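Local coordinates for exopolyphosphatase-related protein (Archaeoglobus fulgidus, PDB 3LLV) that probably binds NAD(P) through this N-terminal Rossmann (TrkA-N) domain of a longer exopolyphosphatase-related protein, and may bind nucleic acid in the whole protein, at residues Y7-L21 against Y63-T77. Residues are numbered along the deposited sequence; the frame is centred on the assembly and turned at random.
Sequences YEYIVIGSEAAGVGL and YRSLDLEGVSAVLIT. With PO4 (phosphate ion), chain B.
Strands 9-12 and 73-76 pair in parallel as the first and fourth strands of a Rossmann sheet of order 3-2-1-4-5-6, their short axes nearly aligned. The L75 N to I10 O bond is almost linear (2.7 Å, N-H...O 176°), and I12 N then bonds to L75 O. On the sheet face of I10 and I12, I10 CD1, in one of two conformers, meets L66 CD1 tip to tip and L68 CD2 from across (3.6 Å). I12 holds CG1 beside its backbone N (chi1 -63°), and the extended chain carries CD1 to the edge of the Y63 ring, 3.3 Å from Y63 OH, itself bonded to P57 O. On the other face, L21 CD1 packs on L75 CD1 and T77 CG2.

At the C-terminal strand ends, I12 O accepts T77 N and T77 OG1 (each 2.9 Å), the hydroxyl tilted 34° from the carbonyl plane. Water 1 donates to T77 OG1 and accepts from G18 N (3.0 Å), linking the end of strand 73-76, through T77, to the first turn of helix 16-27. A valine in place of T77 would probably cost I12 O its second donor and leave water 1 without this acceptor. Beyond, A17 N (2.8 Å to O1) and, weakly, A16 N donate to a phosphate ion, probably from the crystallisation liquor, also held by R102, where a Rossmann domain would probably take the dinucleotide pyrophosphate.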
ATOM      1  N   TYR A   7      -7.411  10.832   6.498  1.00 16.17           N
ATOM      2  CA  TYR A   7      -7.474   9.995   5.315  1.00 15.20           C
ATOM      3  C   TYR A   7      -8.193   8.678   5.617  1.00 14.82           C
ATOM      4  O   TYR A   7      -8.159   8.183   6.746  1.00 14.93           O
ATOM      5  CB  TYR A   7      -6.057   9.771   4.777  1.00 15.03           C
ATOM      6  CG  TYR A   7      -5.380  11.052   4.322  1.00 15.58           C
ATOM      7  CD1 TYR A   7      -5.666  11.610   3.072  1.00 15.41           C
ATOM      8  CD2 TYR A   7      -4.469  11.724   5.145  1.00 15.97           C
ATOM      9  CE1 TYR A   7      -5.050  12.786   2.641  1.00 15.47           C
ATOM     10  CE2 TYR A   7      -3.848  12.912   4.725  1.00 16.06           C
ATOM     11  CZ  TYR A   7      -4.147  13.434   3.475  1.00 16.16           C
ATOM     12  OH  TYR A   7      -3.549  14.598   3.047  1.00 18.48           O
ATOM     13  N   GLU A   8      -8.864   8.134   4.604  1.00 14.03           N
ATOM     14  CA  GLU A   8      -9.530   6.848   4.708  0.50 13.27           C
ATOM     15  C   GLU A   8      -8.570   5.730   4.292  1.00 12.86           C
ATOM     16  O   GLU A   8      -8.581   4.641   4.867  1.00 12.82           O
ATOM     17  CB  GLU A   8     -10.780   6.833   3.829  0.50 13.14           C
ATOM     18  CG  GLU A   8     -11.938   7.668   4.385  0.50 13.22           C
ATOM     19  CD  GLU A   8     -12.953   8.076   3.321  0.50 13.90           C
ATOM     20  OE1 GLU A   8     -12.639   8.954   2.488  0.50 14.87           O
ATOM     21  OE2 GLU A   8     -14.075   7.537   3.335  0.50 13.29           O
ATOM     22  N   TYR A   9      -7.757   6.019   3.277  1.00 12.33           N
ATOM     23  CA  TYR A   9      -6.773   5.051   2.778  1.00 11.22           C
ATOM     24  C   TYR A   9      -5.404   5.697   2.644  1.00 11.85           C
ATOM     25  O   TYR A   9      -5.287   6.870   2.249  1.00 12.22           O
ATOM     26  CB  TYR A   9      -7.209   4.419   1.443  1.00 11.41           C
ATOM     27  CG  TYR A   9      -8.495   3.641   1.546  1.00 11.42           C
ATOM     28  CD1 TYR A   9      -8.510   2.312   1.997  1.00 11.00           C
ATOM     29  CD2 TYR A   9      -9.713   4.249   1.232  1.00 12.03           C
ATOM     30  CE1 TYR A   9      -9.717   1.603   2.115  1.00 12.96           C
ATOM     31  CE2 TYR A   9     -10.914   3.550   1.348  1.00 12.39           C
ATOM     32  CZ  TYR A   9     -10.908   2.232   1.792  1.00 13.24           C
ATOM     33  OH  TYR A   9     -12.099   1.554   1.911  1.00 13.77           O
ATOM     34  N   ILE A  10      -4.380   4.946   3.030  1.00 11.44           N
ATOM     35  CA  ILE A  10      -3.005   5.356   2.824  0.50 10.67           C
ATOM     36  C   ILE A  10      -2.324   4.368   1.903  1.00 10.73           C
ATOM     37  O   ILE A  10      -2.287   3.169   2.178  1.00 11.32           O
ATOM     38  CB  ILE A  10      -2.237   5.488   4.147  0.50 10.51           C
ATOM     39  CG1 ILE A  10      -2.858   6.612   4.979  0.50 10.50           C
ATOM     40  CG2 ILE A  10      -0.744   5.768   3.887  0.50 10.39           C
ATOM     41  CD1 ILE A  10      -2.267   6.715   6.338  0.50 10.73           C
ATOM     42  N   VAL A  11      -1.808   4.883   0.789  1.00  9.81           N
ATOM     43  CA  VAL A  11      -1.170   4.028  -0.220  1.00 10.35           C
ATOM     44  C   VAL A  11       0.327   4.254  -0.218  1.00 10.17           C
ATOM     45  O   VAL A  11       0.817   5.308  -0.628  1.00 11.38           O
ATOM     46  CB  VAL A  11      -1.755   4.262  -1.626  1.00 10.46           C
ATOM     47  CG1 VAL A  11      -1.038   3.377  -2.690  1.00  7.81           C
ATOM     48  CG2 VAL A  11      -3.228   3.987  -1.637  1.00 11.29           C
ATOM     49  N   ILE A  12       1.055   3.223   0.210  1.00 10.45           N
ATOM     50  CA  ILE A  12       2.490   3.273   0.291  1.00 10.95           C
ATOM     51  C   ILE A  12       3.016   2.592  -0.950  1.00 11.86           C
ATOM     52  O   ILE A  12       2.622   1.456  -1.267  1.00 11.57           O
ATOM     53  CB  ILE A  12       3.008   2.590   1.582  1.00 10.69           C
ATOM     54  CG1 ILE A  12       2.483   3.355   2.818  1.00 13.33           C
ATOM     55  CG2 ILE A  12       4.531   2.463   1.554  1.00 10.14           C
ATOM     56  CD1 ILE A  12       2.705   2.601   4.117  1.00 14.52           C
ATOM     57  N   GLY A  13       3.897   3.288  -1.655  1.00 12.36           N
ATOM     58  CA  GLY A  13       4.455   2.806  -2.917  1.00 13.52           C
ATOM     59  C   GLY A  13       3.676   3.503  -4.019  1.00 13.23           C
ATOM     60  O   GLY A  13       2.461   3.292  -4.167  1.00 16.24           O
ATOM     61  N   SER A  14       4.362   4.329  -4.775  1.00 12.78           N
ATOM     62  CA  SER A  14       3.708   5.044  -5.856  0.50 12.22           C
ATOM     63  C   SER A  14       4.202   4.548  -7.208  1.00 12.30           C
ATOM     64  O   SER A  14       4.409   5.329  -8.153  1.00 12.62           O
ATOM     65  CB  SER A  14       3.854   6.555  -5.669  0.50 12.22           C
ATOM     66  OG  SER A  14       3.049   6.973  -4.578  0.50 11.50           O
ATOM     67  N   GLU A  15       4.376   3.222  -7.291  1.00 11.58           N
ATOM     68  CA  GLU A  15       4.670   2.544  -8.552  1.00 10.55           C
ATOM     69  C   GLU A  15       3.323   2.237  -9.223  1.00 10.17           C
ATOM     70  O   GLU A  15       2.310   2.812  -8.828  1.00  9.76           O
ATOM     71  CB  GLU A  15       5.531   1.303  -8.337  1.00 10.30           C
ATOM     72  N   ALA A  16       3.287   1.382 -10.250  1.00  9.40           N
ATOM     73  CA  ALA A  16       2.067   1.287 -11.060  1.00  8.73           C
ATOM     74  C   ALA A  16       0.837   0.814 -10.283  1.00  8.34           C
ATOM     75  O   ALA A  16      -0.238   1.397 -10.425  1.00  9.17           O
ATOM     76  CB  ALA A  16       2.285   0.473 -12.347  1.00  7.90           C
ATOM     77  N   ALA A  17       1.000  -0.218  -9.451  1.00  9.02           N
ATOM     78  CA  ALA A  17      -0.125  -0.734  -8.682  1.00  8.66           C
ATOM     79  C   ALA A  17      -0.621   0.343  -7.711  1.00  7.73           C
ATOM     80  O   ALA A  17      -1.819   0.579  -7.594  1.00  7.63           O
ATOM     81  CB  ALA A  17       0.244  -2.010  -7.970  1.00  9.00           C
ATOM     82  N   GLY A  18       0.321   1.007  -7.052  1.00  8.08           N
ATOM     83  CA  GLY A  18       0.033   2.050  -6.072  1.00  5.92           C
ATOM     84  C   GLY A  18      -0.706   3.227  -6.667  1.00  7.41           C
ATOM     85  O   GLY A  18      -1.751   3.614  -6.161  1.00  6.81           O
ATOM     86  N   VAL A  19      -0.180   3.761  -7.769  1.00  6.77           N
ATOM     87  CA  VAL A  19      -0.833   4.901  -8.430  1.00  7.98           C
ATOM     88  C   VAL A  19      -2.187   4.536  -9.033  1.00  7.64           C
ATOM     89  O   VAL A  19      -3.075   5.376  -9.070  1.00  9.65           O
ATOM     90  CB  VAL A  19       0.099   5.671  -9.415  1.00  8.26           C
ATOM     91  CG1 VAL A  19       1.280   6.240  -8.662  1.00  8.20           C
ATOM     92  CG2 VAL A  19       0.566   4.792 -10.573  1.00  8.19           C
ATOM     93  N   GLY A  20      -2.341   3.288  -9.482  1.00  7.74           N
ATOM     94  CA  GLY A  20      -3.632   2.764  -9.937  1.00  6.39           C
ATOM     95  C   GLY A  20      -4.675   2.776  -8.827  1.00  5.59           C
ATOM     96  O   GLY A  20      -5.820   3.192  -9.033  1.00  4.75           O
ATOM     97  N   LEU A  21      -4.269   2.345  -7.635  1.00  4.18           N
ATOM     98  CA  LEU A  21      -5.158   2.354  -6.471  1.00  3.76           C
ATOM     99  C   LEU A  21      -5.543   3.756  -6.008  1.00  4.22           C
ATOM    100  O   LEU A  21      -6.685   3.986  -5.637  1.00  4.28           O
ATOM    101  CB  LEU A  21      -4.510   1.591  -5.309  1.00  3.82           C
ATOM    102  CG  LEU A  21      -4.645   0.078  -5.447  1.00  3.53           C
ATOM    103  CD1 LEU A  21      -3.689  -0.653  -4.497  1.00  4.16           C
ATOM    104  CD2 LEU A  21      -6.080  -0.357  -5.213  1.00  4.06           C
ATOM    105  N   TYR A  63       4.792   7.611  10.763  1.00 11.48           N
ATOM    106  CA  TYR A  63       3.503   7.047  11.186  1.00 10.60           C
ATOM    107  C   TYR A  63       2.941   7.723  12.412  1.00 10.92           C
ATOM    108  O   TYR A  63       1.730   7.920  12.516  1.00 11.56           O
ATOM    109  CB  TYR A  63       3.578   5.523  11.371  1.00 10.99           C
ATOM    110  CG  TYR A  63       3.910   4.868  10.067  1.00 10.68           C
ATOM    111  CD1 TYR A  63       3.069   5.022   8.947  1.00  9.88           C
ATOM    112  CD2 TYR A  63       5.070   4.128   9.923  1.00 10.84           C
ATOM    113  CE1 TYR A  63       3.402   4.445   7.723  1.00 11.59           C
ATOM    114  CE2 TYR A  63       5.398   3.541   8.710  1.00 11.97           C
ATOM    115  CZ  TYR A  63       4.570   3.707   7.616  1.00 10.63           C
ATOM    116  OH  TYR A  63       4.955   3.141   6.420  1.00  9.72           O
ATOM    117  N   ARG A  64       3.832   8.152  13.296  1.00 11.41           N
ATOM    118  CA  ARG A  64       3.434   8.896  14.491  1.00 11.53           C
ATOM    119  C   ARG A  64       2.901  10.305  14.182  1.00 11.35           C
ATOM    120  O   ARG A  64       2.154  10.872  15.000  1.00 12.74           O
ATOM    121  CB  ARG A  64       4.595   8.959  15.496  1.00 11.39           C
ATOM    122  CG  ARG A  64       4.976   7.595  16.029  1.00 13.65           C
ATOM    123  CD  ARG A  64       5.909   7.678  17.228  1.00 11.27           C
ATOM    124  NE  ARG A  64       6.255   6.335  17.700  1.00 15.42           N
ATOM    125  CZ  ARG A  64       5.493   5.559  18.459  1.00 17.86           C
ATOM    126  NH1 ARG A  64       4.304   5.965  18.904  1.00 19.37           N
ATOM    127  NH2 ARG A  64       5.939   4.358  18.797  1.00 20.31           N
ATOM    128  N   SER A  65       3.253  10.854  13.017  1.00  9.36           N
ATOM    129  CA  SER A  65       2.756  12.163  12.601  1.00  9.23           C
ATOM    130  C   SER A  65       1.361  12.106  11.966  1.00  8.65           C
ATOM    131  O   SER A  65       0.708  13.135  11.825  1.00  8.85           O
ATOM    132  CB  SER A  65       3.755  12.849  11.658  1.00  9.12           C
ATOM    133  OG  SER A  65       3.748  12.266  10.364  1.00  7.76           O
ATOM    134  N   LEU A  66       0.907  10.907  11.601  1.00  8.52           N
ATOM    135  CA  LEU A  66      -0.416  10.739  10.971  1.00  8.63           C
ATOM    136  C   LEU A  66      -1.500  10.417  11.989  1.00  8.96           C
ATOM    137  O   LEU A  66      -1.224   9.835  13.044  1.00  9.19           O
ATOM    138  CB  LEU A  66      -0.371   9.629   9.922  1.00  8.25           C
ATOM    139  CG  LEU A  66       0.566   9.769   8.718  1.00  7.11           C
ATOM    140  CD1 LEU A  66       0.607   8.445   7.967  1.00  5.10           C
ATOM    141  CD2 LEU A  66       0.126  10.908   7.794  1.00  7.61           C
ATOM    142  N   ASP A  67      -2.734  10.804  11.678  1.00  9.32           N
ATOM    143  CA  ASP A  67      -3.871  10.399  12.491  1.00  9.76           C
ATOM    144  C   ASP A  67      -4.398   9.116  11.873  1.00  9.47           C
ATOM    145  O   ASP A  67      -5.139   9.145  10.895  1.00  9.79           O
ATOM    146  CB  ASP A  67      -4.947  11.485  12.507  1.00  9.95           C
ATOM    147  CG  ASP A  67      -6.113  11.146  13.430  1.00 11.25           C
ATOM    148  OD1 ASP A  67      -6.741  12.082  13.986  1.00 12.68           O
ATOM    149  OD2 ASP A  67      -6.412   9.943  13.601  1.00 13.14           O
ATOM    150  N   LEU A  68      -4.032   7.993  12.435  1.00  9.57           N
ATOM    151  CA  LEU A  68      -4.339   6.724  11.853  1.00  9.47           C
ATOM    152  C   LEU A  68      -5.559   6.039  12.429  1.00  9.91           C
ATOM    153  O   LEU A  68      -5.920   4.965  12.000  1.00 10.03           O
ATOM    154  CB  LEU A  68      -3.162   5.796  12.020  1.00  9.06           C
ATOM    155  CG  LEU A  68      -1.875   6.091  11.299  1.00  8.23           C
ATOM    156  CD1 LEU A  68      -0.839   5.224  11.874  1.00  6.04           C
ATOM    157  CD2 LEU A  68      -2.005   5.861   9.850  1.00  7.90           C
ATOM    158  N   GLU A  69      -6.168   6.598  13.457  1.00 10.71           N
ATOM    159  CA  GLU A  69      -7.211   5.832  14.125  1.00 10.88           C
ATOM    160  C   GLU A  69      -8.495   5.745  13.300  1.00 10.97           C
ATOM    161  O   GLU A  69      -9.194   4.769  13.425  1.00 11.64           O
ATOM    162  CB  GLU A  69      -7.461   6.288  15.578  1.00 10.85           C
ATOM    163  N   GLY A  70      -8.753   6.744  12.466  1.00 10.53           N
ATOM    164  CA  GLY A  70      -9.836   6.727  11.508  1.00 10.03           C
ATOM    165  C   GLY A  70      -9.589   6.157  10.101  1.00  9.92           C
ATOM    166  O   GLY A  70     -10.490   6.071   9.309  1.00  9.69           O
ATOM    167  N   VAL A  71      -8.358   5.769   9.815  1.00  9.06           N
ATOM    168  CA  VAL A  71      -8.009   5.102   8.565  1.00  8.44           C
ATOM    169  C   VAL A  71      -8.655   3.720   8.403  1.00  8.74           C
ATOM    170  O   VAL A  71      -8.688   2.973   9.311  1.00  8.18           O
ATOM    171  CB  VAL A  71      -6.497   4.973   8.457  1.00  8.28           C
ATOM    172  CG1 VAL A  71      -6.106   4.127   7.294  1.00  7.19           C
ATOM    173  CG2 VAL A  71      -5.873   6.272   8.315  1.00  8.61           C
ATOM    174  N   SER A  72      -9.144   3.400   7.218  1.00  8.89           N
ATOM    175  CA  SER A  72      -9.740   2.088   6.938  1.00 10.61           C
ATOM    176  C   SER A  72      -8.689   1.039   6.636  1.00 10.93           C
ATOM    177  O   SER A  72      -8.752  -0.088   7.157  1.00 10.98           O
ATOM    178  CB  SER A  72     -10.751   2.159   5.788  1.00 10.73           C
ATOM    179  OG  SER A  72     -11.782   3.065   6.108  1.00 13.14           O
ATOM    180  N   ALA A  73      -7.721   1.401   5.794  1.00 10.85           N
ATOM    181  CA  ALA A  73      -6.616   0.508   5.513  1.00 11.08           C
ATOM    182  C   ALA A  73      -5.388   1.250   5.023  1.00 10.60           C
ATOM    183  O   ALA A  73      -5.486   2.304   4.365  1.00 11.78           O
ATOM    184  CB  ALA A  73      -7.029  -0.607   4.499  1.00 11.70           C
ATOM    185  N   VAL A  74      -4.225   0.685   5.365  1.00 10.01           N
ATOM    186  CA  VAL A  74      -2.964   1.084   4.802  1.00  9.59           C
ATOM    187  C   VAL A  74      -2.624   0.030   3.756  1.00 10.24           C
ATOM    188  O   VAL A  74      -2.631  -1.163   4.059  1.00 10.56           O
ATOM    189  CB  VAL A  74      -1.875   1.143   5.890  1.00  9.08           C
ATOM    190  CG1 VAL A  74      -0.474   1.368   5.264  1.00 11.17           C
ATOM    191  CG2 VAL A  74      -2.205   2.235   6.914  1.00  9.33           C
ATOM    192  N   LEU A  75      -2.317   0.481   2.541  1.00  9.89           N
ATOM    193  CA  LEU A  75      -2.052  -0.428   1.424  1.00 10.11           C
ATOM    194  C   LEU A  75      -0.557  -0.361   1.106  1.00 10.64           C
ATOM    195  O   LEU A  75      -0.033   0.685   0.737  1.00 10.50           O
ATOM    196  CB  LEU A  75      -2.905  -0.061   0.207  1.00 11.22           C
ATOM    197  CG  LEU A  75      -4.391   0.160   0.451  1.00 11.26           C
ATOM    198  CD1 LEU A  75      -5.049   0.388  -0.898  1.00 14.25           C
ATOM    199  CD2 LEU A  75      -5.046  -1.017   1.185  1.00 10.07           C
ATOM    200  N   ILE A  76       0.136  -1.478   1.313  1.00  9.94           N
ATOM    201  CA  ILE A  76       1.583  -1.512   1.085  1.00 10.30           C
ATOM    202  C   ILE A  76       1.736  -2.180  -0.279  1.00 10.68           C
ATOM    203  O   ILE A  76       1.551  -3.406  -0.405  1.00 10.30           O
ATOM    204  CB  ILE A  76       2.313  -2.272   2.222  1.00  9.35           C
ATOM    205  CG1 ILE A  76       2.112  -1.543   3.566  1.00 11.31           C
ATOM    206  CG2 ILE A  76       3.831  -2.393   1.894  1.00 11.68           C
ATOM    207  CD1 ILE A  76       2.537  -2.340   4.788  1.00  9.36           C
ATOM    208  N   THR A  77       2.065  -1.374  -1.302  1.00 10.27           N
ATOM    209  CA  THR A  77       1.904  -1.810  -2.705  1.00 10.46           C
ATOM    210  C   THR A  77       3.193  -1.938  -3.509  1.00 10.77           C
ATOM    211  O   THR A  77       3.141  -2.282  -4.690  1.00 10.82           O
ATOM    212  CB  THR A  77       0.958  -0.854  -3.498  1.00 11.00           C
ATOM    213  OG1 THR A  77       1.653   0.369  -3.741  1.00 11.20           O
ATOM    214  CG2 THR A  77      -0.275  -0.565  -2.737  1.00 11.78           C
TER
HETATM  215  P   PO4 B 142       4.144  -2.505 -10.253  1.00 45.71           P
HETATM  216  O1  PO4 B 142       3.026  -2.212  -9.299  1.00 43.83           O
HETATM  217  O2  PO4 B 142       4.899  -3.767  -9.916  1.00 47.24           O
HETATM  218  O3  PO4 B 142       3.622  -2.604 -11.663  1.00 46.87           O
HETATM  219  O4  PO4 B 142       5.132  -1.366 -10.170  1.00 48.26           O
HETATM  220  O   HOH W   1       3.171   0.635  -6.206  1.00 12.85           O